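Attaching and effacing protein, pathogenesis factor (Escherichia coli, PDB 4E9L) probably mediates attachment of Escherichia coli to host tissue as an intimin/invasin-family adhesin, of which this fragment supplies a run of immunoglobulin-like extracellular domains. Local coordinates at residues A291-S299 with V381-Q389; S346-W354 with V363-A371. All coordinates share one frame; numbering follows the deposited sequence.

Contact 1 (A291-S299 with V381-Q389); sequences AGEMSSANS and VNGQNAVAQ
Met294 and Ala386 form the apolar part of this contact, in which the linker entering the last immunoglobulin-like domain lies against the loop around strand 384-385. The Met294 side chain bends at chi2 and chi3, which brings CE to 3.7 Å from Ala386 CB, while Met294 CG sits 4.3 Å from Val381 CG1. An unbranched, flexible chain suits this place because it can bend to set its methyl against Ala386, and Phe318 of strand 313-319 completes the apolar cluster.

Weak CH contacts join the backbones. Ser296 CA lies 3.5 Å from Ala386 O with an angle of 154° at the hydrogen, and Val387 CA approaches Ser296 O at 3.6 Å. Met294 CE, 3.2 Å from Ala386 O, and Ser299 CB also press on that oxygen, so carbon crowds it.

Polar bonds shape the linker and tie it to the loop at Lys321 and Asp322. Residues Ser296 to Ser299 make a type I turn, and Ser295 OG accepts from Asn298 N in an ST motif. Ser299 OG, placed beside its own backbone N (chi1 -66°), donates to Ser295 O at 2.8 Å and also bonds Lys321 N. Water 1 bridges the segments, donating to Ser299 O at 2.7 Å and accepting from Ala388 N.

Cohesion thus rests largely on carbon contacts and a bridging water, with Ala386 O buried without a conventional partner.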
ATOM      1  N   ALA A 291     -19.407   9.474   2.681  1.00 16.55           N
ATOM      2  CA  ALA A 291     -19.594  10.280   3.895  1.00 16.51           C
ATOM      3  C   ALA A 291     -18.853   9.712   5.099  1.00 18.87           C
ATOM      4  O   ALA A 291     -18.664   8.492   5.207  1.00 16.80           O
ATOM      5  CB  ALA A 291     -21.087  10.457   4.214  1.00 17.21           C
ATOM      6  N   GLY A 292     -18.442  10.599   6.003  1.00 15.39           N
ATOM      7  CA  GLY A 292     -17.758  10.187   7.221  1.00 15.20           C
ATOM      8  C   GLY A 292     -18.700   9.480   8.185  1.00 21.51           C
ATOM      9  O   GLY A 292     -19.890   9.267   7.880  1.00 20.10           O
ATOM     10  N   GLU A 293     -18.163   9.090   9.349  1.00 20.11           N
ATOM     11  CA  GLU A 293     -18.927   8.477  10.445  1.00 20.90           C
ATOM     12  C   GLU A 293     -20.100   9.431  10.743  1.00 24.70           C
ATOM     13  O   GLU A 293     -19.907  10.653  10.739  1.00 22.62           O
ATOM     14  CB  GLU A 293     -18.022   8.414  11.703  1.00 23.41           C
ATOM     15  CG  GLU A 293     -18.595   7.623  12.874  1.00 42.43           C
ATOM     16  CD  GLU A 293     -17.658   7.369  14.049  1.00 82.27           C
ATOM     17  OE1 GLU A 293     -16.558   7.972  14.091  1.00 88.81           O
ATOM     18  OE2 GLU A 293     -18.027   6.564  14.935  1.00 78.43           O
ATOM     19  N   MET A 294     -21.293   8.893  10.997  1.00 23.83           N
ATOM     20  CA  MET A 294     -22.421   9.777  11.282  1.00 26.02           C
ATOM     21  C   MET A 294     -22.192  10.681  12.505  1.00 24.73           C
ATOM     22  O   MET A 294     -21.505  10.307  13.459  1.00 23.70           O
ATOM     23  CB  MET A 294     -23.766   9.040  11.288  1.00 30.38           C
ATOM     24  CG  MET A 294     -24.070   8.292  12.548  1.00 37.73           C
ATOM     25  SD  MET A 294     -25.077   9.277  13.694  1.00 45.77           S
ATOM     26  CE  MET A 294     -26.450   9.692  12.653  1.00 42.61           C
ATOM     27  N   SER A 295     -22.706  11.891  12.417  1.00 18.77           N
ATOM     28  CA  SER A 295     -22.613  12.878  13.469  1.00 18.18           C
ATOM     29  C   SER A 295     -24.035  13.045  14.027  1.00 23.21           C
ATOM     30  O   SER A 295     -24.963  13.445  13.303  1.00 21.87           O
ATOM     31  CB  SER A 295     -22.066  14.194  12.917  1.00 18.37           C
ATOM     32  OG  SER A 295     -22.434  15.305  13.718  1.00 24.19           O
ATOM     33  N   SER A 296     -24.209  12.702  15.297  1.00 20.39           N
ATOM     34  CA  SER A 296     -25.528  12.835  15.915  1.00 20.95           C
ATOM     35  C   SER A 296     -25.918  14.315  16.011  1.00 23.63           C
ATOM     36  O   SER A 296     -27.074  14.636  15.782  1.00 22.76           O
ATOM     37  CB  SER A 296     -25.567  12.143  17.272  1.00 22.86           C
ATOM     38  OG  SER A 296     -24.596  12.731  18.115  1.00 32.83           O
ATOM     39  N   ALA A 297     -24.935  15.217  16.209  1.00 21.64           N
ATOM     40  CA  ALA A 297     -25.165  16.671  16.257  1.00 21.74           C
ATOM     41  C   ALA A 297     -25.724  17.260  14.940  1.00 22.35           C
ATOM     42  O   ALA A 297     -26.523  18.193  14.979  1.00 20.83           O
ATOM     43  CB  ALA A 297     -23.871  17.387  16.636  1.00 23.20           C
ATOM     44  N   ASN A 298     -25.343  16.691  13.787  1.00 17.82           N
ATOM     45  CA  ASN A 298     -25.757  17.179  12.462  1.00 17.60           C
ATOM     46  C   ASN A 298     -26.950  16.407  11.907  1.00 21.84           C
ATOM     47  O   ASN A 298     -27.437  16.702  10.817  1.00 20.81           O
ATOM     48  CB  ASN A 298     -24.568  17.087  11.488  1.00 17.20           C
ATOM     49  CG  ASN A 298     -23.487  18.103  11.769  1.00 32.23           C
ATOM     50  OD1 ASN A 298     -23.684  19.044  12.533  1.00 23.41           O
ATOM     51  ND2 ASN A 298     -22.361  17.998  11.081  1.00 20.71           N
ATOM     52  N   SER A 299     -27.399  15.403  12.643  1.00 17.15           N
ATOM     53  CA  SER A 299     -28.491  14.547  12.190  1.00 15.22           C
ATOM     54  C   SER A 299     -29.796  14.946  12.861  1.00 21.90           C
ATOM     55  O   SER A 299     -29.749  15.553  13.935  1.00 21.31           O
ATOM     56  CB  SER A 299     -28.128  13.094  12.434  1.00 16.49           C
ATOM     57  OG  SER A 299     -27.021  12.750  11.605  1.00 18.19           O
ATOM     58  N   VAL A 381     -28.061   3.960  14.840  1.00 20.35           N
ATOM     59  CA  VAL A 381     -27.316   3.650  13.608  1.00 22.58           C
ATOM     60  C   VAL A 381     -26.026   2.960  14.075  1.00 29.23           C
ATOM     61  O   VAL A 381     -25.277   3.546  14.856  1.00 28.51           O
ATOM     62  CB  VAL A 381     -27.032   4.919  12.739  1.00 25.99           C
ATOM     63  CG1 VAL A 381     -26.112   4.591  11.572  1.00 26.95           C
ATOM     64  CG2 VAL A 381     -28.318   5.552  12.217  1.00 25.35           C
ATOM     65  N   ASN A 382     -25.792   1.720  13.630  1.00 28.43           N
ATOM     66  CA  ASN A 382     -24.608   0.918  14.012  1.00 29.41           C
ATOM     67  C   ASN A 382     -24.418   0.858  15.538  1.00 33.55           C
ATOM     68  O   ASN A 382     -23.320   1.094  16.046  1.00 33.32           O
ATOM     69  CB  ASN A 382     -23.332   1.406  13.277  1.00 32.95           C
ATOM     70  CG  ASN A 382     -23.345   1.198  11.772  1.00 62.14           C
ATOM     71  OD1 ASN A 382     -23.917   0.227  11.240  1.00 55.56           O
ATOM     72  ND2 ASN A 382     -22.678   2.092  11.050  1.00 55.70           N
ATOM     73  N   GLY A 383     -25.523   0.609  16.246  1.00 29.88           N
ATOM     74  CA  GLY A 383     -25.579   0.527  17.696  1.00 28.94           C
ATOM     75  C   GLY A 383     -25.373   1.824  18.458  1.00 31.62           C
ATOM     76  O   GLY A 383     -25.241   1.787  19.683  1.00 31.77           O
ATOM     77  N   GLN A 384     -25.355   2.980  17.780  1.00 26.96           N
ATOM     78  CA  GLN A 384     -25.127   4.259  18.466  1.00 26.26           C
ATOM     79  C   GLN A 384     -26.332   5.198  18.358  1.00 28.05           C
ATOM     80  O   GLN A 384     -27.013   5.175  17.330  1.00 26.51           O
ATOM     81  CB  GLN A 384     -23.899   4.979  17.855  1.00 27.56           C
ATOM     82  CG  GLN A 384     -22.570   4.215  17.952  1.00 51.85           C
ATOM     83  CD  GLN A 384     -22.045   4.136  19.364  1.00 69.71           C
ATOM     84  OE1 GLN A 384     -22.087   3.082  20.003  1.00 65.44           O
ATOM     85  NE2 GLN A 384     -21.554   5.255  19.887  1.00 63.13           N
ATOM     86  N   ASN A 385     -26.521   6.106  19.361  1.00 22.37           N
ATOM     87  CA  ASN A 385     -27.555   7.142  19.306  1.00 21.78           C
ATOM     88  C   ASN A 385     -27.277   7.988  18.072  1.00 24.68           C
ATOM     89  O   ASN A 385     -26.135   8.384  17.839  1.00 25.03           O
ATOM     90  CB  ASN A 385     -27.544   8.020  20.552  1.00 19.64           C
ATOM     91  CG  ASN A 385     -28.068   7.332  21.787  1.00 34.00           C
ATOM     92  OD1 ASN A 385     -28.501   6.176  21.773  1.00 24.24           O
ATOM     93  ND2 ASN A 385     -28.032   8.040  22.886  1.00 28.40           N
ATOM     94  N   ALA A 386     -28.292   8.182  17.245  1.00 20.28           N
ATOM     95  CA  ALA A 386     -28.126   8.847  15.961  1.00 20.20           C
ATOM     96  C   ALA A 386     -28.512  10.338  15.933  1.00 24.60           C
ATOM     97  O   ALA A 386     -28.284  11.008  14.922  1.00 25.07           O
ATOM     98  CB  ALA A 386     -28.866   8.058  14.891  1.00 20.65           C
ATOM     99  N   VAL A 387     -29.098  10.857  17.022  1.00 20.15           N
ATOM    100  CA  VAL A 387     -29.416  12.291  17.152  1.00 19.44           C
ATOM    101  C   VAL A 387     -28.919  12.788  18.506  1.00 23.33           C
ATOM    102  O   VAL A 387     -28.707  11.970  19.399  1.00 22.67           O
ATOM    103  CB  VAL A 387     -30.886  12.694  16.884  1.00 22.02           C
ATOM    104  CG1 VAL A 387     -31.274  12.443  15.420  1.00 21.63           C
ATOM    105  CG2 VAL A 387     -31.841  12.000  17.859  1.00 21.81           C
ATOM    106  N   ALA A 388     -28.726  14.104  18.658  1.00 19.84           N
ATOM    107  CA  ALA A 388     -28.247  14.672  19.932  1.00 20.75           C
ATOM    108  C   ALA A 388     -29.291  14.475  21.062  1.00 23.30           C
ATOM    109  O   ALA A 388     -28.939  14.085  22.185  1.00 23.30           O
ATOM    110  CB  ALA A 388     -27.935  16.156  19.764  1.00 21.61           C
ATOM    111  N   GLN A 389     -30.557  14.759  20.753  1.00 17.78           N
ATOM    112  CA  GLN A 389     -31.668  14.661  21.710  1.00 18.31           C
ATOM    113  C   GLN A 389     -32.802  13.857  21.085  1.00 22.90           C
ATOM    114  O   GLN A 389     -33.070  14.022  19.895  1.00 21.92           O
ATOM    115  CB  GLN A 389     -32.157  16.068  22.140  1.00 18.99           C
ATOM    116  CG  GLN A 389     -31.159  16.830  23.051  1.00 26.95           C
ATOM    117  CD  GLN A 389     -30.802  16.073  24.317  1.00 34.81           C
ATOM    118  OE1 GLN A 389     -29.646  16.028  24.752  1.00 37.25           O
ATOM    119  NE2 GLN A 389     -31.782  15.439  24.926  1.00 22.54           N
TER
HETATM  120  O   HOH W   1     -29.548  16.320  16.519  1.00 25.27           O

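Contact 2 (S346-W354 with V363-A371); sequences SERPSAGNW and VSTLTLGSA
The antiparallel hairpin of strands 350-358 and 361-367, at one edge of a four-stranded sheet in the immunoglobulin-like domain, gives rise to this contact. Ser350 and Thr367 are a hydrogen-bonded pair: Ser350 N donates to Thr367 O at 2.9 Å, and Thr367 N returns a nearly straight bond (171°) to Ser350 O. Gly352 N donates to Thr365 O. Between these rungs Ala351 faces Leu366 as a non-hydrogen-bonded pair, with Ala351 CB 4.3 Å from Leu366 CD1; Phe338 of strand 337-339, in the facing sheet, packs on both Pro349 and Leu366.

Ser364 works in two directions. With OG turned anti to N (chi1 178°), it donates to Gly352 O at 2.8 Å from above the carbonyl plane, while CB lies 3.5 Å from the centre of the six-membered ring of Trp354, a CH-pi contact over the face. Asp334 O receives the indole NE1, which helps fix the ring's orientation.

Beyond the strands, Ser370 grips Glu347 twice: its N donates to Glu347 O at 2.8 Å, and its OG accepts from Glu347 N at 3.0 Å. Gly369 CA passes 3.1 Å from Glu347 O, an approach suited to a residue without a side chain. The Glu347 carboxylate pairs with Lys311.

Backbone bonds thus set the register, the Ser364 hydroxyl bridges the irregular part at Gly352, and Ser370 carries the pairing on to Glu347.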
ATOM      1  N   SER A 346     -49.084  -2.584  27.370  1.00 25.02           N
ATOM      2  CA  SER A 346     -49.109  -4.011  26.997  1.00 26.19           C
ATOM      3  C   SER A 346     -48.595  -4.145  25.554  1.00 29.48           C
ATOM      4  O   SER A 346     -47.868  -5.087  25.260  1.00 31.41           O
ATOM      5  CB  SER A 346     -50.518  -4.591  27.145  1.00 30.28           C
ATOM      6  OG  SER A 346     -51.508  -3.751  26.573  1.00 42.68           O
ATOM      7  N   GLU A 347     -48.881  -3.130  24.707  1.00 24.14           N
ATOM      8  CA  GLU A 347     -48.374  -2.985  23.341  1.00 23.34           C
ATOM      9  C   GLU A 347     -47.396  -1.825  23.314  1.00 24.64           C
ATOM     10  O   GLU A 347     -47.768  -0.682  23.590  1.00 22.89           O
ATOM     11  CB  GLU A 347     -49.513  -2.714  22.337  1.00 24.42           C
ATOM     12  CG  GLU A 347     -50.566  -3.800  22.325  1.00 32.30           C
ATOM     13  CD  GLU A 347     -51.597  -3.623  21.231  1.00 51.01           C
ATOM     14  OE1 GLU A 347     -52.721  -3.160  21.530  1.00 49.90           O
ATOM     15  OE2 GLU A 347     -51.288  -3.990  20.077  1.00 48.13           O
ATOM     16  N   ARG A 348     -46.143  -2.135  23.018  1.00 20.94           N
ATOM     17  CA  ARG A 348     -45.038  -1.196  22.957  1.00 20.96           C
ATOM     18  C   ARG A 348     -45.042  -0.510  21.569  1.00 23.66           C
ATOM     19  O   ARG A 348     -45.472  -1.154  20.609  1.00 22.32           O
ATOM     20  CB  ARG A 348     -43.729  -1.985  23.140  1.00 24.01           C
ATOM     21  CG  ARG A 348     -42.584  -1.126  23.628  1.00 43.48           C
ATOM     22  CD  ARG A 348     -41.417  -1.892  24.218  1.00 54.07           C
ATOM     23  NE  ARG A 348     -40.329  -0.946  24.424  1.00 53.07           N
ATOM     24  CZ  ARG A 348     -39.923  -0.510  25.606  1.00 58.78           C
ATOM     25  NH1 ARG A 348     -40.434  -1.020  26.723  1.00 48.50           N
ATOM     26  NH2 ARG A 348     -38.972   0.409  25.688  1.00 31.97           N
ATOM     27  N   PRO A 349     -44.570   0.758  21.414  1.00 19.77           N
ATOM     28  CA  PRO A 349     -44.492   1.343  20.057  1.00 18.52           C
ATOM     29  C   PRO A 349     -43.498   0.551  19.201  1.00 21.09           C
ATOM     30  O   PRO A 349     -42.556  -0.039  19.739  1.00 18.57           O
ATOM     31  CB  PRO A 349     -43.956   2.762  20.298  1.00 20.50           C
ATOM     32  CG  PRO A 349     -44.171   3.028  21.760  1.00 25.89           C
ATOM     33  CD  PRO A 349     -44.037   1.693  22.428  1.00 21.23           C
ATOM     34  N   SER A 350     -43.675   0.562  17.873  1.00 17.41           N
ATOM     35  CA  SER A 350     -42.792  -0.207  16.991  1.00 18.02           C
ATOM     36  C   SER A 350     -42.575   0.578  15.705  1.00 18.83           C
ATOM     37  O   SER A 350     -43.549   1.074  15.147  1.00 17.82           O
ATOM     38  CB  SER A 350     -43.479  -1.538  16.645  1.00 20.11           C
ATOM     39  OG  SER A 350     -42.723  -2.337  15.758  1.00 38.67           O
ATOM     40  N   ALA A 351     -41.336   0.644  15.208  1.00 15.83           N
ATOM     41  CA  ALA A 351     -41.080   1.300  13.922  1.00 17.16           C
ATOM     42  C   ALA A 351     -40.871   0.213  12.876  1.00 20.78           C
ATOM     43  O   ALA A 351     -40.268  -0.813  13.175  1.00 20.06           O
ATOM     44  CB  ALA A 351     -39.852   2.208  13.996  1.00 18.05           C
ATOM     45  N   GLY A 352     -41.409   0.426  11.683  1.00 17.18           N
ATOM     46  CA  GLY A 352     -41.247  -0.525  10.587  1.00 18.01           C
ATOM     47  C   GLY A 352     -39.890  -0.341   9.920  1.00 20.59           C
ATOM     48  O   GLY A 352     -39.054   0.428  10.406  1.00 19.42           O
ATOM     49  N   ASN A 353     -39.665  -1.028   8.788  1.00 17.52           N
ATOM     50  CA  ASN A 353     -38.420  -0.904   8.013  1.00 18.10           C
ATOM     51  C   ASN A 353     -38.130   0.520   7.553  1.00 21.36           C
ATOM     52  O   ASN A 353     -39.050   1.272   7.239  1.00 21.27           O
ATOM     53  CB  ASN A 353     -38.453  -1.824   6.792  1.00 23.77           C
ATOM     54  CG  ASN A 353     -38.442  -3.300   7.123  1.00 43.20           C
ATOM     55  OD1 ASN A 353     -37.678  -3.793   7.965  1.00 33.96           O
ATOM     56  ND2 ASN A 353     -39.253  -4.044   6.413  1.00 39.60           N
ATOM     57  N   TRP A 354     -36.852   0.892   7.533  1.00 17.53           N
ATOM     58  CA  TRP A 354     -36.431   2.194   7.041  1.00 18.35           C
ATOM     59  C   TRP A 354     -36.240   2.111   5.518  1.00 22.19           C
ATOM     60  O   TRP A 354     -35.646   1.149   5.017  1.00 22.64           O
ATOM     61  CB  TRP A 354     -35.100   2.624   7.704  1.00 17.52           C
ATOM     62  CG  TRP A 354     -35.211   2.933   9.170  1.00 19.02           C
ATOM     63  CD1 TRP A 354     -34.934   2.093  10.213  1.00 22.30           C
ATOM     64  CD2 TRP A 354     -35.618   4.185   9.757  1.00 18.53           C
ATOM     65  NE1 TRP A 354     -35.150   2.739  11.411  1.00 22.63           N
ATOM     66  CE2 TRP A 354     -35.558   4.029  11.160  1.00 22.67           C
ATOM     67  CE3 TRP A 354     -36.037   5.423   9.226  1.00 18.90           C
ATOM     68  CZ2 TRP A 354     -35.911   5.057  12.042  1.00 21.51           C
ATOM     69  CZ3 TRP A 354     -36.374   6.444  10.096  1.00 19.74           C
ATOM     70  CH2 TRP A 354     -36.293   6.266  11.489  1.00 20.74           C
ATOM     71  N   VAL A 363     -36.993   7.050   5.886  1.00 12.70           N
ATOM     72  CA  VAL A 363     -38.384   7.159   6.344  1.00 12.32           C
ATOM     73  C   VAL A 363     -38.837   5.815   6.934  1.00 16.77           C
ATOM     74  O   VAL A 363     -38.503   4.758   6.390  1.00 16.25           O
ATOM     75  CB  VAL A 363     -39.304   7.675   5.176  1.00 17.51           C
ATOM     76  CG1 VAL A 363     -40.779   7.669   5.562  1.00 18.08           C
ATOM     77  CG2 VAL A 363     -38.880   9.074   4.715  1.00 17.89           C
ATOM     78  N   SER A 364     -39.558   5.863   8.063  1.00 13.46           N
ATOM     79  CA  SER A 364     -40.136   4.681   8.721  1.00 13.64           C
ATOM     80  C   SER A 364     -41.519   5.023   9.268  1.00 17.13           C
ATOM     81  O   SER A 364     -41.779   6.163   9.649  1.00 17.09           O
ATOM     82  CB  SER A 364     -39.250   4.210   9.875  1.00 18.91           C
ATOM     83  OG  SER A 364     -39.812   3.096  10.555  1.00 29.19           O
ATOM     84  N   THR A 365     -42.389   4.025   9.346  1.00 12.38           N
ATOM     85  CA  THR A 365     -43.720   4.201   9.908  1.00 12.92           C
ATOM     86  C   THR A 365     -43.645   3.762  11.353  1.00 16.62           C
ATOM     87  O   THR A 365     -43.257   2.622  11.638  1.00 16.47           O
ATOM     88  CB  THR A 365     -44.757   3.351   9.147  1.00 19.10           C
ATOM     89  OG1 THR A 365     -44.860   3.835   7.794  1.00 18.32           O
ATOM     90  CG2 THR A 365     -46.129   3.382   9.809  1.00 14.28           C
ATOM     91  N   LEU A 366     -44.006   4.659  12.253  1.00 11.76           N
ATOM     92  CA  LEU A 366     -44.041   4.347  13.666  1.00 12.15           C
ATOM     93  C   LEU A 366     -45.466   4.002  14.022  1.00 16.02           C
ATOM     94  O   LEU A 366     -46.338   4.840  13.840  1.00 15.30           O
ATOM     95  CB  LEU A 366     -43.569   5.567  14.517  1.00 11.71           C
ATOM     96  CG  LEU A 366     -43.637   5.400  16.043  1.00 16.98           C
ATOM     97  CD1 LEU A 366     -42.688   4.290  16.518  1.00 16.93           C
ATOM     98  CD2 LEU A 366     -43.348   6.737  16.761  1.00 19.15           C
ATOM     99  N   THR A 367     -45.683   2.827  14.608  1.00 11.41           N
ATOM    100  CA  THR A 367     -46.989   2.436  15.130  1.00 11.68           C
ATOM    101  C   THR A 367     -46.917   2.716  16.626  1.00 16.49           C
ATOM    102  O   THR A 367     -46.041   2.196  17.336  1.00 13.45           O
ATOM    103  CB  THR A 367     -47.339   0.966  14.867  1.00 17.82           C
ATOM    104  OG1 THR A 367     -47.306   0.727  13.463  1.00 19.72           O
ATOM    105  CG2 THR A 367     -48.757   0.599  15.400  1.00 18.04           C
ATOM    106  N   LEU A 368     -47.834   3.540  17.103  1.00 13.72           N
ATOM    107  CA  LEU A 368     -47.832   3.879  18.517  1.00 15.21           C
ATOM    108  C   LEU A 368     -48.304   2.692  19.359  1.00 17.41           C
ATOM    109  O   LEU A 368     -48.971   1.801  18.856  1.00 17.35           O
ATOM    110  CB  LEU A 368     -48.681   5.157  18.762  1.00 15.44           C
ATOM    111  CG  LEU A 368     -48.039   6.506  18.405  1.00 19.62           C
ATOM    112  CD1 LEU A 368     -46.671   6.697  19.085  1.00 19.84           C
ATOM    113  CD2 LEU A 368     -47.930   6.713  16.865  1.00 22.37           C
ATOM    114  N   GLY A 369     -47.915   2.674  20.612  1.00 15.40           N
ATOM    115  CA  GLY A 369     -48.276   1.609  21.535  1.00 15.22           C
ATOM    116  C   GLY A 369     -49.634   1.827  22.167  1.00 18.66           C
ATOM    117  O   GLY A 369     -50.396   2.690  21.722  1.00 15.77           O
ATOM    118  N   SER A 370     -49.963   1.021  23.190  1.00 16.91           N
ATOM    119  CA  SER A 370     -51.278   1.126  23.861  1.00 17.84           C
ATOM    120  C   SER A 370     -51.323   2.187  24.962  1.00 22.70           C
ATOM    121  O   SER A 370     -52.413   2.635  25.326  1.00 23.58           O
ATOM    122  CB  SER A 370     -51.715  -0.225  24.416  1.00 20.30           C
ATOM    123  OG  SER A 370     -50.688  -0.783  25.211  1.00 24.28           O
ATOM    124  N   ALA A 371     -50.151   2.597  25.485  1.00 19.02           N
ATOM    125  CA  ALA A 371     -50.071   3.591  26.556  1.00 19.01           C
ATOM    126  C   ALA A 371     -49.942   5.022  26.050  1.00 22.39           C
ATOM    127  O   ALA A 371     -49.206   5.296  25.095  1.00 21.03           O
ATOM    128  CB  ALA A 371     -48.930   3.266  27.520  1.00 19.70           C
TER
HETATM  129  O   HOH W   2     -47.238   1.664  25.149  1.00 18.97           O

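Overall arrangement
Both contacts belong to the last immunoglobulin-like domain of the fragment, and contact 2 is nested within the chain loop that contact 1 closes. Their centres are 21 Å apart and their nearest atoms about 7 Å apart, so they do not touch; Phe318 of strand 313-319 meets side chains of both. Each is partly buried, mixing buried residues with exposed ones. Contact 1 joins loops distant in sequence where the domain receives the chain from its predecessor, and relies on carbon contacts and a water. Contact 2 joins segments close in sequence in a hairpin, where regular backbone hydrogen bonds dominate and a water between Glu347 O and Ala371 N is an addition.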